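Local coordinates for protein flavin-dependent thymidylate synthase (Thermus thermophilus, PDB 6J61) that binds FAD and probably catalyses the reductive methylation of dUMP to dTMP, with methylenetetrahydrofolate as methyl donor and NADPH as reductant, at residues G13-V18 with F68-P73; L48-M53 with W212-E217; N89-R94 with Y165-W170; E100-P105 with V159-L164. All coordinates share one frame; numbering follows the deposited sequence.

Contact 1 (G13-V18 with F68-P73); sequences GFVRLV and FHVKAP
H69 and F14 meet edge to face on two antiparallel strands, with the edge of the F14 ring turned to the face of the imidazole, centroids 5.1 Å apart and planes at 82°. F14 CG sits between its backbone N and carbonyl carbon (chi1 63°), which swings the ring over the neighbouring strand. One face of that ring then receives K71 CB, 3.6 Å from the ring centroid, in a CH-pi contact; the lysine amine runs on to a salt bridge with E101.

H69 is gripped at ND1 by R16, whose NH2 donates a hydrogen bond of 2.8 Å to ND1, somewhat tilted from both planes; NE adds a weak one. The guanidinium stands nearly upright to the imidazole (87°). NE2 is hydrogen-bonded to E167, so both ring nitrogens are engaged, a role histidine suits. Y35 of the second subunit also meets H69 edge-to-face.

F68 lies on the other face of the sheet, where apolar side chains gather. L17 CD1 rests over its ring face, 4.3 Å from the centroid, and V15 CG1 reaches F68 CD2 at 3.7 Å. Backbone bonds between R16 and H69, and between F14 and K71, fix this pairing.

Helix 191-207 covers the V15 and F68 side through Y196 and I203, and strands 6-9 and 165-173 flank the pair.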
# COMPACT_ATOMS: atom_id res chain seq x y z
N GLY A 13 29.23 -6.39 -2.95
CA GLY A 13 27.90 -6.03 -3.41
C GLY A 13 27.85 -5.09 -4.61
O GLY A 13 28.87 -4.76 -5.19
N PHE A 14 26.65 -4.67 -4.99
CA PHE A 14 26.49 -3.76 -6.11
C PHE A 14 25.05 -3.28 -6.30
O PHE A 14 24.12 -3.75 -5.65
CB PHE A 14 27.00 -4.42 -7.40
CG PHE A 14 26.23 -5.67 -7.82
CD1 PHE A 14 25.00 -5.57 -8.47
CD2 PHE A 14 26.76 -6.94 -7.58
CE1 PHE A 14 24.32 -6.72 -8.89
CE2 PHE A 14 26.08 -8.09 -7.99
CZ PHE A 14 24.86 -7.98 -8.65
N VAL A 15 24.88 -2.31 -7.19
CA VAL A 15 23.58 -1.75 -7.53
C VAL A 15 23.64 -1.57 -9.04
O VAL A 15 24.55 -0.92 -9.55
CB VAL A 15 23.35 -0.38 -6.84
CG1 VAL A 15 22.08 0.25 -7.36
CG2 VAL A 15 23.24 -0.57 -5.34
N ARG A 16 22.67 -2.16 -9.74
CA ARG A 16 22.61 -2.07 -11.20
C ARG A 16 21.21 -1.63 -11.68
O ARG A 16 20.20 -2.20 -11.28
CB ARG A 16 22.97 -3.45 -11.80
CG ARG A 16 22.77 -3.60 -13.32
CD ARG A 16 23.44 -4.88 -13.87
NE ARG A 16 22.65 -6.09 -13.66
CZ ARG A 16 21.55 -6.39 -14.36
NH1 ARG A 16 21.12 -5.58 -15.31
NH2 ARG A 16 20.87 -7.50 -14.10
N LEU A 17 21.15 -0.61 -12.53
CA LEU A 17 19.86 -0.16 -13.03
C LEU A 17 19.37 -1.12 -14.11
O LEU A 17 19.93 -1.18 -15.20
CB LEU A 17 19.96 1.25 -13.62
CG LEU A 17 18.63 1.75 -14.22
CD1 LEU A 17 17.63 1.93 -13.11
CD2 LEU A 17 18.82 3.05 -14.98
N VAL A 18 18.32 -1.88 -13.82
CA VAL A 18 17.81 -2.83 -14.80
C VAL A 18 16.93 -2.13 -15.82
O VAL A 18 17.18 -2.25 -17.02
CB VAL A 18 17.08 -3.99 -14.09
CG1 VAL A 18 16.42 -4.92 -15.09
CG2 VAL A 18 18.08 -4.77 -13.25
N PHE A 68 15.96 -2.03 -9.91
CA PHE A 68 17.36 -2.37 -9.70
C PHE A 68 17.63 -3.84 -9.40
O PHE A 68 16.75 -4.59 -8.98
CB PHE A 68 17.97 -1.55 -8.55
CG PHE A 68 17.85 -0.05 -8.73
CD1 PHE A 68 16.67 0.62 -8.41
CD2 PHE A 68 18.94 0.69 -9.18
CE1 PHE A 68 16.58 2.00 -8.53
CE2 PHE A 68 18.85 2.08 -9.30
CZ PHE A 68 17.67 2.73 -8.97
N HIS A 69 18.89 -4.22 -9.61
CA HIS A 69 19.40 -5.56 -9.33
C HIS A 69 20.39 -5.26 -8.22
O HIS A 69 21.42 -4.61 -8.45
CB HIS A 69 20.11 -6.12 -10.57
CG HIS A 69 20.70 -7.48 -10.39
ND1 HIS A 69 21.39 -8.14 -11.39
CD2 HIS A 69 20.71 -8.31 -9.32
CE1 HIS A 69 21.80 -9.31 -10.94
NE2 HIS A 69 21.40 -9.44 -9.69
N VAL A 70 20.07 -5.68 -7.00
CA VAL A 70 20.92 -5.40 -5.86
C VAL A 70 21.47 -6.66 -5.19
O VAL A 70 20.76 -7.64 -5.00
CB VAL A 70 20.15 -4.59 -4.77
CG1 VAL A 70 21.11 -4.10 -3.68
CG2 VAL A 70 19.40 -3.44 -5.42
N LYS A 71 22.75 -6.61 -4.84
CA LYS A 71 23.42 -7.71 -4.16
C LYS A 71 23.89 -7.10 -2.84
O LYS A 71 24.62 -6.11 -2.83
CB LYS A 71 24.62 -8.18 -4.99
CG LYS A 71 25.36 -9.37 -4.43
CD LYS A 71 26.49 -9.82 -5.33
CE LYS A 71 27.19 -11.04 -4.74
NZ LYS A 71 28.43 -11.42 -5.46
N ALA A 72 23.45 -7.68 -1.73
CA ALA A 72 23.82 -7.14 -0.43
C ALA A 72 23.71 -8.13 0.70
O ALA A 72 23.07 -9.17 0.58
CB ALA A 72 22.96 -5.92 -0.12
N PRO A 73 24.33 -7.81 1.85
CA PRO A 73 24.30 -8.68 3.02
C PRO A 73 22.85 -8.77 3.52
O PRO A 73 22.10 -7.80 3.44
CB PRO A 73 25.21 -7.97 4.01
CG PRO A 73 26.14 -7.22 3.13
CD PRO A 73 25.24 -6.67 2.07

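Contact 2 (L48-M53 with W212-E217); sequences LIDYLM and WAAFEE
A214 and M53 form the tight spot between two helices that cross at -41°, their axes approaching to 9.0 Å. The methyl group of A214 points at the other helix and is met by M53, with A214 CB 3.8 Å from M53 CB. The CA atoms of D50 and A214 come within 5.2 Å of each other, a closeness that a residue as small as alanine permits.

M53 fills the room beyond the alanine. Its CG lies opposite the backbone N (chi1 174°), and the chain then bends at the next two torsions, curling the terminal methyl around A214 to the start of the next residue. There M53 CE is 3.8 Å from F215 CB and reaches the edge of the F215 ring near its plane. Methionine suits the place because its thioether chain is flexible enough to follow the helix surface.

Away from this spot the fit loosens. I49 CG2 comes only to 4.4 Å from A214 CB, and no hydrogen bond joins the two segments. On the more exposed flank D50 turns OD1 to H218, one residue beyond 212-217 on the facing helix, and OD2 to R54 on its own helix, while E217, although it starts out toward the facing helix, carries its charge off to R227 of the third subunit.

Around the pair, helix 24-32 packs on L48, I49 and L52, helix 191-207 lies against W212, and F215 stacks with F178 of helix 174-184.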
# COMPACT_ATOMS: atom_id res chain seq x y z
N LEU A 48 8.13 23.89 -12.85
CA LEU A 48 6.96 23.10 -12.50
C LEU A 48 7.39 21.97 -11.57
O LEU A 48 6.77 21.71 -10.54
CB LEU A 48 6.30 22.48 -13.74
CG LEU A 48 4.77 22.28 -13.76
CD1 LEU A 48 4.42 21.15 -14.74
CD2 LEU A 48 4.23 21.97 -12.38
N ILE A 49 8.47 21.29 -11.93
CA ILE A 49 8.92 20.21 -11.10
C ILE A 49 9.30 20.71 -9.72
O ILE A 49 9.03 20.06 -8.71
CB ILE A 49 10.09 19.47 -11.76
CG1 ILE A 49 9.57 18.66 -12.95
CG2 ILE A 49 10.77 18.57 -10.74
CD1 ILE A 49 10.64 17.93 -13.75
N ASP A 50 9.91 21.88 -9.66
CA ASP A 50 10.31 22.45 -8.37
C ASP A 50 9.06 22.71 -7.54
O ASP A 50 9.02 22.43 -6.35
CB ASP A 50 11.04 23.77 -8.56
CG ASP A 50 11.56 24.30 -7.25
OD1 ASP A 50 12.62 23.81 -6.80
OD2 ASP A 50 10.90 25.18 -6.66
N TYR A 51 8.04 23.25 -8.20
CA TYR A 51 6.79 23.57 -7.55
C TYR A 51 6.10 22.33 -6.95
O TYR A 51 5.64 22.36 -5.80
CB TYR A 51 5.87 24.26 -8.57
CG TYR A 51 4.48 24.56 -8.07
CD1 TYR A 51 3.52 23.56 -7.97
CD2 TYR A 51 4.13 25.85 -7.65
CE1 TYR A 51 2.26 23.82 -7.47
CE2 TYR A 51 2.87 26.12 -7.14
CZ TYR A 51 1.94 25.10 -7.05
OH TYR A 51 0.69 25.34 -6.53
N LEU A 52 6.05 21.24 -7.72
CA LEU A 52 5.40 20.01 -7.27
C LEU A 52 6.07 19.43 -6.02
O LEU A 52 5.40 18.92 -5.13
CB LEU A 52 5.41 18.97 -8.40
CG LEU A 52 4.62 19.31 -9.67
CD1 LEU A 52 4.86 18.24 -10.72
CD2 LEU A 52 3.14 19.42 -9.35
N MET A 53 7.39 19.49 -5.99
CA MET A 53 8.17 19.00 -4.86
C MET A 53 7.83 19.84 -3.62
O MET A 53 7.53 19.29 -2.56
CB MET A 53 9.66 19.11 -5.22
CG MET A 53 10.64 18.77 -4.12
SD MET A 53 10.74 17.04 -3.76
CE MET A 53 11.50 16.44 -5.23
N TRP A 212 15.80 15.49 -9.28
CA TRP A 212 16.82 15.37 -8.27
C TRP A 212 17.23 16.75 -7.74
O TRP A 212 17.52 16.91 -6.55
CB TRP A 212 18.04 14.63 -8.82
CG TRP A 212 19.15 14.61 -7.81
CD1 TRP A 212 20.09 15.58 -7.61
CD2 TRP A 212 19.34 13.66 -6.76
NE1 TRP A 212 20.84 15.30 -6.50
CE2 TRP A 212 20.40 14.12 -5.96
CE3 TRP A 212 18.71 12.46 -6.42
CZ2 TRP A 212 20.84 13.43 -4.83
CZ3 TRP A 212 19.15 11.77 -5.30
CH2 TRP A 212 20.21 12.26 -4.52
N ALA A 213 17.27 17.74 -8.63
CA ALA A 213 17.66 19.07 -8.20
C ALA A 213 16.68 19.53 -7.14
O ALA A 213 17.08 20.02 -6.08
CB ALA A 213 17.65 20.04 -9.37
N ALA A 214 15.40 19.35 -7.40
CA ALA A 214 14.37 19.74 -6.46
C ALA A 214 14.52 18.96 -5.16
O ALA A 214 14.46 19.52 -4.06
CB ALA A 214 12.98 19.50 -7.07
N PHE A 215 14.69 17.65 -5.28
CA PHE A 215 14.84 16.80 -4.11
C PHE A 215 16.02 17.25 -3.25
O PHE A 215 15.91 17.37 -2.04
CB PHE A 215 15.04 15.33 -4.54
CG PHE A 215 15.20 14.39 -3.39
CD1 PHE A 215 14.13 14.10 -2.56
CD2 PHE A 215 16.45 13.84 -3.10
CE1 PHE A 215 14.29 13.27 -1.44
CE2 PHE A 215 16.62 13.01 -1.98
CZ PHE A 215 15.54 12.73 -1.15
N GLU A 216 17.15 17.50 -3.88
CA GLU A 216 18.34 17.93 -3.16
C GLU A 216 18.09 19.24 -2.39
O GLU A 216 18.28 19.31 -1.18
CB GLU A 216 19.49 18.09 -4.15
CG GLU A 216 20.81 18.46 -3.54
CD GLU A 216 21.94 18.40 -4.54
OE1 GLU A 216 21.86 19.09 -5.59
OE2 GLU A 216 22.91 17.66 -4.28
N GLU A 217 17.65 20.26 -3.12
CA GLU A 217 17.38 21.57 -2.57
C GLU A 217 16.34 21.60 -1.44
O GLU A 217 16.61 22.11 -0.36
CB GLU A 217 16.95 22.50 -3.71
CG GLU A 217 16.54 23.92 -3.32
CD GLU A 217 17.57 24.64 -2.48
OE1 GLU A 217 18.78 24.60 -2.81
OE2 GLU A 217 17.16 25.27 -1.48

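Contact 3 (N89-R94 with Y165-W170); sequences NEISGR and YTEFYW. With FAD (flavin-adenine dinucleotide), chain J; PO4 (phosphate ion), chain G.
N89 O is approached by two groups of the facing strand: Y169 N donates a hydrogen bond of 2.9 Å, and F168 CA makes a CA-H...O contact of 3.0 Å. N89 N returns a bond to Y169 O, completing an antiparallel hydrogen-bonded pair. Two residues on, I91 N donates to E167 O, 3.1 Å away and nearly straight (168°).

E90 stretches its side chain across T166, whose OG1 donates to E90 OE2 in a bond modelled very short (2.5 Å), its exact length doubtful; OE1 pairs with R82 of the fourth subunit. The E90 backbone faces the flavin: E90 N donates to FAD O2 and FAD N3 donates to E90 O, each at 2.8 Å. N89 lays its amide over the flavin pyrimidine, with ND2 4.0 Å from FAD C2. An alanine here lacks that amide and would probably leave the flavin pyrimidine and H57 of the second subunit without the group that packs on them.

Beyond, S92 OG and G93 N bind a phosphate ion, joined by R157 and by R82 and Q79 of the fourth subunit, consistent with a dUMP phosphate site. The strand pairing presents a donor and an acceptor matched to the flavin's pyrimidine edge.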
# COMPACT_ATOMS: atom_id res chain seq x y z
N ASN A 89 11.96 -9.08 -5.44
CA ASN A 89 12.05 -10.51 -5.73
C ASN A 89 13.45 -10.94 -5.38
O ASN A 89 14.42 -10.48 -5.97
CB ASN A 89 11.75 -10.84 -7.19
CG ASN A 89 11.45 -12.33 -7.37
OD1 ASN A 89 12.35 -13.16 -7.42
ND2 ASN A 89 10.17 -12.66 -7.42
N GLU A 90 13.56 -11.80 -4.38
CA GLU A 90 14.84 -12.25 -3.90
C GLU A 90 15.16 -13.72 -4.19
O GLU A 90 14.25 -14.54 -4.33
CB GLU A 90 14.90 -11.98 -2.39
CG GLU A 90 16.05 -12.63 -1.64
CD GLU A 90 16.21 -12.10 -0.22
OE1 GLU A 90 15.18 -11.98 0.49
OE2 GLU A 90 17.35 -11.79 0.18
N ILE A 91 16.45 -14.02 -4.29
CA ILE A 91 16.94 -15.37 -4.50
C ILE A 91 16.57 -16.18 -3.26
O ILE A 91 17.10 -15.93 -2.18
CB ILE A 91 18.48 -15.37 -4.69
CG1 ILE A 91 18.82 -15.13 -6.16
CG2 ILE A 91 19.09 -16.67 -4.21
CD1 ILE A 91 20.28 -15.21 -6.47
N SER A 92 15.68 -17.16 -3.41
CA SER A 92 15.25 -17.97 -2.27
C SER A 92 16.23 -19.04 -1.79
O SER A 92 16.64 -19.92 -2.55
CB SER A 92 13.92 -18.67 -2.58
OG SER A 92 13.68 -19.70 -1.62
N GLY A 93 16.58 -18.96 -0.51
CA GLY A 93 17.49 -19.94 0.06
C GLY A 93 16.80 -21.28 0.20
O GLY A 93 17.37 -22.23 0.74
N ARG A 94 15.56 -21.37 -0.29
CA ARG A 94 14.80 -22.61 -0.21
C ARG A 94 15.09 -23.55 -1.37
O ARG A 94 15.27 -24.76 -1.17
CB ARG A 94 13.30 -22.32 -0.17
CG ARG A 94 12.85 -21.56 1.05
CD ARG A 94 11.34 -21.56 1.12
NE ARG A 94 10.81 -22.91 1.31
CZ ARG A 94 9.54 -23.25 1.13
NH1 ARG A 94 8.65 -22.33 0.75
NH2 ARG A 94 9.15 -24.50 1.33
N TYR A 165 25.70 -12.72 1.70
CA TYR A 165 25.20 -11.86 0.65
C TYR A 165 23.93 -12.45 0.06
O TYR A 165 23.69 -13.66 0.19
CB TYR A 165 26.24 -11.69 -0.45
CG TYR A 165 27.12 -10.48 -0.26
CD1 TYR A 165 26.69 -9.22 -0.69
CD2 TYR A 165 28.36 -10.58 0.37
CE1 TYR A 165 27.48 -8.09 -0.49
CE2 TYR A 165 29.16 -9.46 0.58
CZ TYR A 165 28.71 -8.21 0.15
OH TYR A 165 29.47 -7.09 0.37
N THR A 166 23.12 -11.62 -0.57
CA THR A 166 21.88 -12.06 -1.20
C THR A 166 21.55 -11.10 -2.34
O THR A 166 22.01 -9.96 -2.34
CB THR A 166 20.72 -12.09 -0.19
OG1 THR A 166 19.51 -12.47 -0.85
CG2 THR A 166 20.53 -10.72 0.46
N GLU A 167 20.79 -11.56 -3.32
CA GLU A 167 20.45 -10.70 -4.45
C GLU A 167 18.96 -10.58 -4.62
O GLU A 167 18.21 -11.49 -4.26
CB GLU A 167 21.01 -11.23 -5.76
CG GLU A 167 22.47 -11.52 -5.77
CD GLU A 167 22.94 -11.94 -7.15
OE1 GLU A 167 24.05 -12.49 -7.25
OE2 GLU A 167 22.20 -11.72 -8.15
N PHE A 168 18.54 -9.46 -5.21
CA PHE A 168 17.14 -9.21 -5.48
C PHE A 168 16.90 -8.08 -6.48
O PHE A 168 17.80 -7.31 -6.80
CB PHE A 168 16.40 -8.88 -4.18
CG PHE A 168 16.97 -7.70 -3.42
CD1 PHE A 168 17.97 -7.88 -2.47
CD2 PHE A 168 16.46 -6.42 -3.63
CE1 PHE A 168 18.46 -6.80 -1.72
CE2 PHE A 168 16.94 -5.33 -2.88
CZ PHE A 168 17.94 -5.53 -1.92
N TYR A 169 15.68 -8.03 -6.98
CA TYR A 169 15.24 -6.99 -7.90
C TYR A 169 14.40 -6.04 -7.06
O TYR A 169 13.50 -6.48 -6.34
CB TYR A 169 14.39 -7.59 -9.02
CG TYR A 169 15.17 -7.91 -10.27
CD1 TYR A 169 16.44 -8.50 -10.19
CD2 TYR A 169 14.64 -7.63 -11.54
CE1 TYR A 169 17.16 -8.78 -11.34
CE2 TYR A 169 15.36 -7.92 -12.70
CZ TYR A 169 16.62 -8.49 -12.59
OH TYR A 169 17.35 -8.79 -13.73
N TRP A 170 14.70 -4.75 -7.14
CA TRP A 170 13.97 -3.75 -6.39
C TRP A 170 13.31 -2.80 -7.38
O TRP A 170 13.98 -2.13 -8.17
CB TRP A 170 14.95 -3.02 -5.46
CG TRP A 170 14.34 -1.97 -4.55
CD1 TRP A 170 14.34 -0.61 -4.74
CD2 TRP A 170 13.64 -2.20 -3.33
NE1 TRP A 170 13.68 0.01 -3.70
CE2 TRP A 170 13.24 -0.94 -2.82
CE3 TRP A 170 13.31 -3.36 -2.60
CZ2 TRP A 170 12.53 -0.80 -1.63
CZ3 TRP A 170 12.59 -3.22 -1.41
CH2 TRP A 170 12.21 -1.95 -0.94
PA FAD J . 1.16 -8.76 0.40
O1A FAD J . 2.56 -8.31 0.53
O2A FAD J . 0.41 -8.57 1.82
O5B FAD J . 0.44 -7.88 -0.73
C5B FAD J . -0.93 -8.29 -0.86
C4B FAD J . -1.52 -7.59 -2.09
O4B FAD J . -1.63 -6.17 -1.84
C3B FAD J . -0.63 -7.75 -3.32
O3B FAD J . -0.92 -8.95 -4.04
C2B FAD J . -0.93 -6.48 -4.11
O2B FAD J . -2.11 -6.64 -4.92
C1B FAD J . -1.10 -5.42 -2.99
N9A FAD J . 0.19 -4.74 -2.65
C8A FAD J . 0.81 -4.72 -1.41
N7A FAD J . 1.92 -4.03 -1.47
C5A FAD J . 2.09 -3.57 -2.73
C6A FAD J . 3.08 -2.78 -3.40
N6A FAD J . 4.18 -2.30 -2.72
N1A FAD J . 2.92 -2.50 -4.71
C2A FAD J . 1.86 -2.94 -5.40
N3A FAD J . 0.91 -3.68 -4.82
C4A FAD J . 0.98 -4.02 -3.51
N1 FAD J . 9.42 -14.13 -3.27
C2 FAD J . 10.69 -13.93 -3.61
O2 FAD J . 11.18 -12.84 -3.37
N3 FAD J . 11.46 -14.87 -4.22
C4 FAD J . 10.97 -16.13 -4.53
O4 FAD J . 11.67 -16.97 -5.07
C4X FAD J . 9.54 -16.42 -4.17
N5 FAD J . 8.95 -17.58 -4.42
C5X FAD J . 7.64 -17.82 -4.08
C6 FAD J . 7.04 -19.09 -4.38
C7 FAD J . 5.70 -19.35 -4.05
C7M FAD J . 5.11 -20.71 -4.38
C8 FAD J . 4.92 -18.34 -3.39
C8M FAD J . 3.46 -18.59 -3.02
C9 FAD J . 5.48 -17.08 -3.09
C9A FAD J . 6.85 -16.79 -3.43
N10 FAD J . 7.46 -15.52 -3.14
C10 FAD J . 8.78 -15.31 -3.50
C1' FAD J . 6.74 -14.41 -2.47
C2' FAD J . 5.61 -13.76 -3.31
O2' FAD J . 6.08 -13.31 -4.59
C3' FAD J . 4.99 -12.60 -2.49
O3' FAD J . 6.00 -11.61 -2.19
C4' FAD J . 4.38 -13.11 -1.17
O4' FAD J . 3.73 -14.38 -1.36
C5' FAD J . 3.38 -12.11 -0.66
O5' FAD J . 2.22 -12.16 -1.49
P FAD J . 1.53 -10.72 -1.50
O1P FAD J . 2.47 -9.71 -2.07
O2P FAD J . 0.19 -10.82 -2.38
O3P FAD J . 1.12 -10.36 0.06
P PO4 G . 13.43 -17.58 1.59
O1 PO4 G . 14.88 -17.30 1.39
O2 PO4 G . 12.78 -16.39 2.21
O3 PO4 G . 12.79 -17.87 0.28
O4 PO4 G . 13.27 -18.75 2.49

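Contact 4 (E100-P105 with V159-L164); sequences EEFYEP and VLPLNL
A type I beta turn from P161 to L164, closed by L164 N to P161 O, leads into strand 165-173 and receives the loop 100-105 along its side. F102 is the residue it holds. Its aromatic ring lies across the turn, with L164 CD1 over one face, 4.1 Å from the ring centroid in a CH-pi contact. Two other residues meet the ring at its edge, near its plane: P161 CG packs close to F102 CE2, and N163 OD1 stands 3.2 Å from F102 CD2. There the amide oxygen faces the slightly positive hydrogens of the ring, and the amide plane is turned 49° from that of the phenyl ring. N163 CG lies between its backbone N and carbonyl carbon (chi1 65°), which brings the amide up beside the ring, while ND2 has a weak hydrogen bond to Q136.

Within the two segments the backbones share one hydrogen bond, Y103 N to N163 O at 3.1 Å; E101 with Y165 continues the pairing one residue on. Shortened to alanine, F102 would lose its ring, which is likely to leave P161 CG and L164 CD1 facing a gap between loop and turn.

M158 of the fourth subunit packs on Y103 and P161, and E101 sends its carboxylate to K71. Apolar packing about one aromatic ring, trimmed at its edge by a polar amide, supplements sparse backbone bonding.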
# COMPACT_ATOMS: atom_id res chain seq x y z
N GLU A 100 28.96 -18.99 -1.12
CA GLU A 100 29.72 -18.64 0.08
C GLU A 100 30.32 -17.24 0.00
O GLU A 100 31.55 -17.07 0.02
CB GLU A 100 30.84 -19.64 0.33
CG GLU A 100 31.53 -19.39 1.66
CD GLU A 100 32.81 -20.15 1.82
OE1 GLU A 100 32.77 -21.40 1.77
OE2 GLU A 100 33.86 -19.50 1.99
N GLU A 101 29.46 -16.23 -0.09
CA GLU A 101 29.94 -14.87 -0.16
C GLU A 101 29.51 -14.12 1.09
O GLU A 101 28.33 -14.06 1.42
CB GLU A 101 29.40 -14.18 -1.41
CG GLU A 101 30.05 -14.68 -2.69
CD GLU A 101 29.40 -14.12 -3.94
OE1 GLU A 101 29.98 -14.26 -5.03
OE2 GLU A 101 28.30 -13.54 -3.83
N PHE A 102 30.49 -13.57 1.80
CA PHE A 102 30.20 -12.83 3.01
C PHE A 102 30.76 -11.43 2.99
O PHE A 102 31.79 -11.16 2.38
CB PHE A 102 30.77 -13.56 4.22
CG PHE A 102 30.19 -14.92 4.43
CD1 PHE A 102 30.64 -16.00 3.68
CD2 PHE A 102 29.19 -15.12 5.37
CE1 PHE A 102 30.10 -17.27 3.87
CE2 PHE A 102 28.64 -16.38 5.57
CZ PHE A 102 29.10 -17.46 4.82
N TYR A 103 30.06 -10.53 3.67
CA TYR A 103 30.48 -9.15 3.77
C TYR A 103 31.50 -8.99 4.90
O TYR A 103 31.17 -9.13 6.08
CB TYR A 103 29.28 -8.26 4.06
CG TYR A 103 29.67 -6.95 4.70
CD1 TYR A 103 30.50 -6.05 4.02
CD2 TYR A 103 29.21 -6.61 5.97
CE1 TYR A 103 30.87 -4.84 4.60
CE2 TYR A 103 29.57 -5.40 6.56
CZ TYR A 103 30.40 -4.51 5.87
OH TYR A 103 30.73 -3.30 6.42
N GLU A 104 32.74 -8.71 4.53
CA GLU A 104 33.77 -8.52 5.53
C GLU A 104 34.06 -7.02 5.58
O GLU A 104 34.58 -6.44 4.64
CB GLU A 104 35.01 -9.34 5.18
CG GLU A 104 34.72 -10.84 5.17
CD GLU A 104 35.98 -11.70 5.04
OE1 GLU A 104 36.91 -11.53 5.85
OE2 GLU A 104 36.03 -12.56 4.13
N PRO A 105 33.68 -6.37 6.68
CA PRO A 105 33.89 -4.93 6.85
C PRO A 105 35.34 -4.49 6.67
O PRO A 105 36.27 -5.27 6.84
CB PRO A 105 33.39 -4.68 8.26
CG PRO A 105 33.71 -5.96 8.96
CD PRO A 105 33.28 -6.99 7.95
N VAL A 159 21.89 -22.03 9.57
CA VAL A 159 23.12 -21.88 10.34
C VAL A 159 24.03 -20.79 9.79
O VAL A 159 25.05 -20.47 10.39
CB VAL A 159 23.92 -23.20 10.37
CG1 VAL A 159 23.27 -24.18 11.31
CG2 VAL A 159 23.99 -23.79 8.98
N LEU A 160 23.67 -20.22 8.64
CA LEU A 160 24.46 -19.16 8.02
C LEU A 160 24.20 -17.79 8.64
O LEU A 160 23.05 -17.42 8.92
CB LEU A 160 24.18 -19.13 6.52
CG LEU A 160 24.50 -20.45 5.80
CD1 LEU A 160 23.97 -20.39 4.38
CD2 LEU A 160 26.01 -20.72 5.83
N PRO A 161 25.27 -17.01 8.88
CA PRO A 161 25.19 -15.67 9.48
C PRO A 161 24.49 -14.61 8.62
O PRO A 161 24.32 -14.78 7.41
CB PRO A 161 26.66 -15.33 9.74
CG PRO A 161 27.34 -16.00 8.61
CD PRO A 161 26.67 -17.35 8.57
N LEU A 162 24.09 -13.52 9.27
CA LEU A 162 23.38 -12.41 8.62
C LEU A 162 24.21 -11.62 7.61
O LEU A 162 23.66 -10.86 6.82
CB LEU A 162 22.82 -11.46 9.69
CG LEU A 162 21.75 -12.04 10.63
CD1 LEU A 162 21.40 -11.07 11.74
CD2 LEU A 162 20.52 -12.37 9.82
N ASN A 163 25.53 -11.79 7.63
CA ASN A 163 26.38 -11.07 6.68
C ASN A 163 26.46 -11.78 5.33
O ASN A 163 27.16 -11.34 4.42
CB ASN A 163 27.78 -10.87 7.26
CG ASN A 163 28.52 -12.18 7.44
OD1 ASN A 163 27.91 -13.24 7.60
ND2 ASN A 163 29.84 -12.11 7.44
N LEU A 164 25.73 -12.89 5.21
CA LEU A 164 25.70 -13.64 3.96
C LEU A 164 25.15 -12.69 2.90
O LEU A 164 24.24 -11.91 3.18
CB LEU A 164 24.76 -14.84 4.10
CG LEU A 164 24.75 -15.74 2.85
CD1 LEU A 164 25.97 -16.65 2.91
CD2 LEU A 164 23.48 -16.56 2.76

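In the fold
From the N terminus, the chain lays down strand 13-21, then helix 42-54, and contact 1 closes when strand 65-73 returns beside the first strand. Contact 2 has opened by then with 48-53, so the two cross. Next come 89-94 and 100-105; the chain passes through helix 132-148 and comes back, closing contact 4 first with 159-164 and contact 3 straight after with 165-170. Contact 4 therefore lies within contact 3, and both fall within the long excursion that ends when 212-217 completes contact 2. Contacts 1, 3 and 4 adjoin, tying the antiparallel sheet to its flanking loops, whereas contact 2 joins two helices about 26 Å from contact 1, centre to centre.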